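Local coordinates for protein D-glyceraldehyde dehydrogenase (NADP(+)) (Thermoplasma acidophilum, PDB 5IZD) that oxidises D-glyceraldehyde to glycerate with NADP(+) as electron acceptor in the non-phosphorylated Entner-Doudoroff pathway, at residues Asn240-Ala252 against Thr453-Tyr467. Numbering follows the deposited sequence.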
loop_
_atom_site.group_PDB
_atom_site.type_symbol
_atom_site.label_atom_id
_atom_site.label_comp_id
_atom_site.label_asym_id
_atom_site.label_seq_id
_atom_site.Cartn_x
_atom_site.Cartn_y
_atom_site.Cartn_z
ATOM N N ASN A 240 18.601 -24.665 5.659
ATOM C CA ASN A 240 18.005 -24.366 4.363
ATOM C C ASN A 240 17.603 -22.907 4.231
ATOM O O ASN A 240 17.070 -22.533 3.210
ATOM C CB ASN A 240 16.788 -25.286 4.110
ATOM C CG ASN A 240 15.781 -25.269 5.266
ATOM O OD1 ASN A 240 15.754 -24.328 6.064
ATOM N ND2 ASN A 240 14.957 -26.333 5.371
ATOM N N MET A 241 17.828 -22.106 5.263
ATOM C CA MET A 241 17.379 -20.720 5.296
ATOM C C MET A 241 15.895 -20.568 4.993
ATOM O O MET A 241 15.479 -19.559 4.428
ATOM C CB MET A 241 18.236 -19.832 4.349
ATOM C CG MET A 241 19.596 -19.553 4.920
ATOM S SD MET A 241 19.483 -18.293 6.213
ATOM C CE MET A 241 20.885 -18.822 7.186
ATOM N N ALA A 242 15.087 -21.529 5.430
ATOM C CA ALA A 242 13.664 -21.380 5.259
ATOM C C ALA A 242 13.181 -20.062 5.889
ATOM O O ALA A 242 13.718 -19.618 6.904
ATOM C CB ALA A 242 12.901 -22.575 5.819
ATOM N N LYS A 243 12.224 -19.417 5.227
ATOM C CA LYS A 243 11.439 -18.379 5.796
ATOM C C LYS A 243 10.622 -18.955 6.957
ATOM O O LYS A 243 9.975 -20.041 6.833
ATOM C CB LYS A 243 10.548 -17.777 4.701
ATOM C CG LYS A 243 9.353 -16.915 5.121
ATOM C CD LYS A 243 9.729 -15.783 5.968
ATOM C CE LYS A 243 8.486 -15.000 6.381
ATOM N NZ LYS A 243 7.902 -14.236 5.275
ATOM N N LEU A 244 10.702 -18.273 8.106
ATOM C CA LEU A 244 10.016 -18.715 9.332
ATOM C C LEU A 244 8.816 -17.835 9.687
ATOM O O LEU A 244 8.896 -16.555 9.667
ATOM C CB LEU A 244 11.008 -18.742 10.471
ATOM C CG LEU A 244 12.153 -19.757 10.286
ATOM C CD1 LEU A 244 12.956 -19.896 11.571
ATOM C CD2 LEU A 244 11.722 -21.140 9.845
ATOM N N ILE A 245 7.677 -18.489 9.949
ATOM C CA ILE A 245 6.512 -17.835 10.549
ATOM C C ILE A 245 6.235 -18.664 11.784
ATOM O O ILE A 245 5.840 -19.859 11.639
ATOM C CB ILE A 245 5.273 -17.830 9.652
ATOM C CG1 ILE A 245 5.520 -17.159 8.278
ATOM C CG2 ILE A 245 4.100 -17.171 10.401
ATOM C CD1 ILE A 245 4.410 -17.430 7.247
ATOM N N LEU A 246 6.562 -18.117 12.954
ATOM C CA LEU A 246 6.530 -18.835 14.232
ATOM C C LEU A 246 5.764 -17.987 15.218
ATOM O O LEU A 246 6.105 -16.783 15.423
ATOM C CB LEU A 246 7.916 -19.031 14.850
ATOM C CG LEU A 246 8.994 -19.681 13.994
ATOM C CD1 LEU A 246 10.325 -19.695 14.745
ATOM C CD2 LEU A 246 8.564 -21.058 13.567
ATOM N N GLU A 247 4.812 -18.620 15.882
ATOM C CA GLU A 247 4.082 -18.012 16.963
ATOM C C GLU A 247 4.131 -18.896 18.208
ATOM O O GLU A 247 3.666 -20.037 18.150
ATOM C CB GLU A 247 2.654 -17.748 16.508
ATOM C CG GLU A 247 1.917 -16.803 17.483
ATOM C CD GLU A 247 0.931 -17.485 18.409
ATOM O OE1 GLU A 247 1.299 -17.791 19.566
ATOM O OE2 GLU A 247 -0.238 -17.712 17.968
ATOM N N LEU A 248 4.737 -18.369 19.293
ATOM C CA LEU A 248 5.270 -19.146 20.377
ATOM C C LEU A 248 4.584 -18.845 21.736
ATOM O O LEU A 248 5.184 -19.034 22.786
ATOM C CB LEU A 248 6.791 -19.032 20.463
ATOM C CG LEU A 248 7.510 -19.309 19.159
ATOM C CD1 LEU A 248 9.025 -19.120 19.294
ATOM C CD2 LEU A 248 7.215 -20.692 18.647
ATOM N N GLY A 249 3.354 -18.304 21.669
ATOM C CA GLY A 249 2.566 -18.110 22.902
ATOM C C GLY A 249 3.030 -16.822 23.594
ATOM O O GLY A 249 3.658 -15.981 22.926
ATOM N N GLY A 250 2.740 -16.681 24.893
ATOM C CA GLY A 250 2.933 -15.417 25.580
ATOM C C GLY A 250 2.663 -15.400 27.046
ATOM O O GLY A 250 2.454 -16.434 27.659
ATOM N N LYS A 251 2.687 -14.183 27.626
ATOM C CA LYS A 251 2.394 -14.053 29.033
ATOM C C LYS A 251 1.662 -12.776 29.238
ATOM O O LYS A 251 2.181 -11.838 29.843
ATOM C CB LYS A 251 3.689 -14.152 29.824
ATOM C CG LYS A 251 3.550 -14.136 31.350
ATOM C CD LYS A 251 3.500 -15.566 31.923
ATOM C CE LYS A 251 3.127 -15.567 33.397
ATOM N NZ LYS A 251 2.574 -16.894 33.736
ATOM N N ALA A 252 0.433 -12.770 28.763
ATOM C CA ALA A 252 -0.330 -11.562 28.631
ATOM C C ALA A 252 -0.653 -10.892 29.967
ATOM O O ALA A 252 -1.288 -11.525 30.832
ATOM C CB ALA A 252 -1.617 -11.850 27.884
ATOM N N THR A 453 8.125 -14.038 21.218
ATOM C CA THR A 453 6.903 -14.429 20.580
ATOM C C THR A 453 7.168 -15.236 19.293
ATOM O O THR A 453 6.410 -16.122 18.957
ATOM C CB THR A 453 6.006 -13.223 20.200
ATOM O OG1 THR A 453 5.706 -12.393 21.355
ATOM C CG2 THR A 453 4.677 -13.728 19.540
ATOM N N GLY A 454 8.180 -14.858 18.515
ATOM C CA GLY A 454 8.571 -15.713 17.404
ATOM C C GLY A 454 9.041 -14.916 16.212
ATOM O O GLY A 454 9.946 -14.093 16.351
ATOM N N GLN A 455 8.494 -15.206 15.051
ATOM C CA GLN A 455 8.985 -14.644 13.782
ATOM C C GLN A 455 7.741 -14.376 12.951
ATOM O O GLN A 455 6.822 -15.216 12.859
ATOM C CB GLN A 455 9.932 -15.615 13.039
ATOM C CG GLN A 455 11.249 -16.001 13.754
ATOM C CD GLN A 455 12.207 -14.810 13.950
ATOM O OE1 GLN A 455 12.071 -13.829 13.282
ATOM N NE2 GLN A 455 13.067 -14.862 14.916
ATOM N N ALA A 456 7.753 -13.199 12.340
ATOM C CA ALA A 456 6.768 -12.740 11.417
ATOM C C ALA A 456 5.393 -12.699 12.105
ATOM O O ALA A 456 5.330 -12.371 13.281
ATOM C CB ALA A 456 6.798 -13.560 10.163
ATOM N N GLY A 457 4.306 -13.021 11.407
ATOM C CA GLY A 457 2.971 -12.963 11.977
ATOM C C GLY A 457 1.983 -13.551 10.983
ATOM O O GLY A 457 2.392 -13.910 9.872
ATOM N N GLU A 458 0.713 -13.610 11.390
ATOM C CA GLU A 458 -0.398 -14.180 10.624
ATOM C C GLU A 458 -1.677 -13.346 10.678
ATOM O O GLU A 458 -2.028 -12.778 11.703
ATOM C CB GLU A 458 -0.703 -15.575 11.141
ATOM C CG GLU A 458 0.464 -16.516 11.004
ATOM C CD GLU A 458 0.244 -17.858 11.743
ATOM O OE1 GLU A 458 0.065 -18.958 11.103
ATOM O OE2 GLU A 458 0.257 -17.758 13.000
ATOM N N GLY A 459 -2.375 -13.283 9.571
ATOM C CA GLY A 459 -3.521 -12.462 9.454
ATOM C C GLY A 459 -3.213 -11.112 8.872
ATOM O O GLY A 459 -2.090 -10.613 8.938
ATOM N N SER A 460 -4.247 -10.482 8.346
ATOM C CA SER A 460 -4.146 -9.227 7.602
ATOM C C SER A 460 -3.457 -9.398 6.256
ATOM O O SER A 460 -2.909 -10.429 5.921
ATOM C CB SER A 460 -3.480 -8.085 8.428
ATOM O OG SER A 460 -2.053 -8.031 8.275
ATOM N N LYS A 461 -3.492 -8.330 5.478
ATOM C CA LYS A 461 -2.655 -8.222 4.272
ATOM C C LYS A 461 -1.208 -8.647 4.533
ATOM O O LYS A 461 -0.599 -9.342 3.725
ATOM C CB LYS A 461 -2.651 -6.748 3.786
ATOM C CG LYS A 461 -1.911 -6.470 2.460
ATOM C CD LYS A 461 -1.856 -4.956 2.083
ATOM C CE LYS A 461 -1.844 -4.064 3.314
ATOM N NZ LYS A 461 -1.735 -2.582 3.013
ATOM N N TYR A 462 -0.654 -8.193 5.646
ATOM C CA TYR A 462 0.725 -8.487 5.934
ATOM C C TYR A 462 0.944 -9.974 6.229
ATOM O O TYR A 462 1.984 -10.492 5.928
ATOM C CB TYR A 462 1.229 -7.644 7.119
ATOM C CG TYR A 462 1.240 -6.148 6.788
ATOM C CD1 TYR A 462 2.271 -5.582 6.057
ATOM C CD2 TYR A 462 0.217 -5.321 7.208
ATOM C CE1 TYR A 462 2.243 -4.178 5.693
ATOM C CE2 TYR A 462 0.199 -3.950 6.885
ATOM C CZ TYR A 462 1.203 -3.390 6.126
ATOM O OH TYR A 462 1.187 -1.995 5.869
ATOM N N GLY A 463 -0.006 -10.616 6.873
ATOM C CA GLY A 463 0.110 -12.061 7.214
ATOM C C GLY A 463 0.104 -12.962 5.990
ATOM O O GLY A 463 0.985 -13.790 5.815
ATOM N N ILE A 464 -0.857 -12.768 5.122
ATOM C CA ILE A 464 -0.923 -13.516 3.906
ATOM C C ILE A 464 0.316 -13.194 3.048
ATOM O O ILE A 464 0.884 -14.085 2.469
ATOM C CB ILE A 464 -2.275 -13.358 3.187
ATOM C CG1 ILE A 464 -2.357 -14.277 1.973
ATOM C CG2 ILE A 464 -2.553 -11.909 2.834
ATOM C CD1 ILE A 464 -3.728 -14.482 1.401
ATOM N N SER A 465 0.755 -11.930 3.031
ATOM C CA SER A 465 1.973 -11.531 2.277
ATOM C C SER A 465 3.261 -12.235 2.773
ATOM O O SER A 465 4.194 -12.368 2.018
ATOM C CB SER A 465 2.115 -9.988 2.211
ATOM O OG SER A 465 0.984 -9.503 1.527
ATOM N N GLU A 466 3.235 -12.840 3.984
ATOM C CA GLU A 466 4.374 -13.609 4.477
ATOM C C GLU A 466 4.601 -14.854 3.649
ATOM O O GLU A 466 5.709 -15.406 3.677
ATOM C CB GLU A 466 4.246 -14.016 5.967
ATOM C CG GLU A 466 4.170 -12.852 6.968
ATOM C CD GLU A 466 5.446 -11.996 7.139
ATOM O OE1 GLU A 466 6.467 -12.164 6.412
ATOM O OE2 GLU A 466 5.413 -11.117 8.043
ATOM N N TYR A 467 3.584 -15.299 2.923
ATOM C CA TYR A 467 3.713 -16.496 2.073
ATOM C C TYR A 467 4.100 -16.219 0.602
ATOM O O TYR A 467 4.176 -17.140 -0.240
ATOM C CB TYR A 467 2.397 -17.269 2.116
ATOM C CG TYR A 467 2.075 -17.837 3.489
ATOM C CD1 TYR A 467 2.545 -19.093 3.864
ATOM C CD2 TYR A 467 1.292 -17.124 4.426
ATOM C CE1 TYR A 467 2.221 -19.653 5.111
ATOM C CE2 TYR A 467 0.987 -17.669 5.683
ATOM C CZ TYR A 467 1.435 -18.935 6.011
ATOM O OH TYR A 467 1.166 -19.466 7.254
HETATM O O HOH W 1 4.756 -14.246 15.755
HETATM O O HOH W 2 -0.966 -18.805 15.293
HETATM O O HOH W 3 5.546 -13.818 23.453
#
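Leu246 and Gln455 form the hydrogen-bonded antiparallel pair by which the short strand 454-455 joins strand 243-247 at the margin of the cofactor-binding domain's sheet. Leu246 N donates to Gln455 O at 2.9 Å (162°) and Gln455 N to Leu246 O (165°), both nearly straight; the Leu248 N bond to Thr453 O is more bent. Gly454 suits the next place because a CB there would strike Leu246 O. The packing is tightest round Ile245: its CD1 lies over one face of the Tyr467 ring, 3.8 Å from the centroid, and meets Glu466 CB at 3.6 Å. Ile245 CG2, set anti to the backbone N by chi1 -57°, lies 3.7 Å from Glu458 CG; a beta-branched chain thus fills two directions at once. At the partly exposed end, Lys243 bends at chi2 and chi4 so that NZ forms a 2.8 Å salt bridge to Glu466 OE1, met on its anti side and somewhat out of the carboxylate plane, and a hydrogen bond to an in-plane lone pair of Glu466 O. Glu466 OE2 also bonds Tyr446 OH. Shortening Lys243 to an alanine would probably leave Glu466 OE1 without its countercharge and the turn at Glu466 less firmly tied to strand 243-247. Gln455 NE2 leads away to a hydrogen bond with Ala242 O of the second subunit. Glu458 OE1 forms a salt bridge with Lys158, while one water donates to both Glu458 OE2 and Glu247 OE2, probably coupling the predicted proton acceptor, Glu247, to segment 453-467.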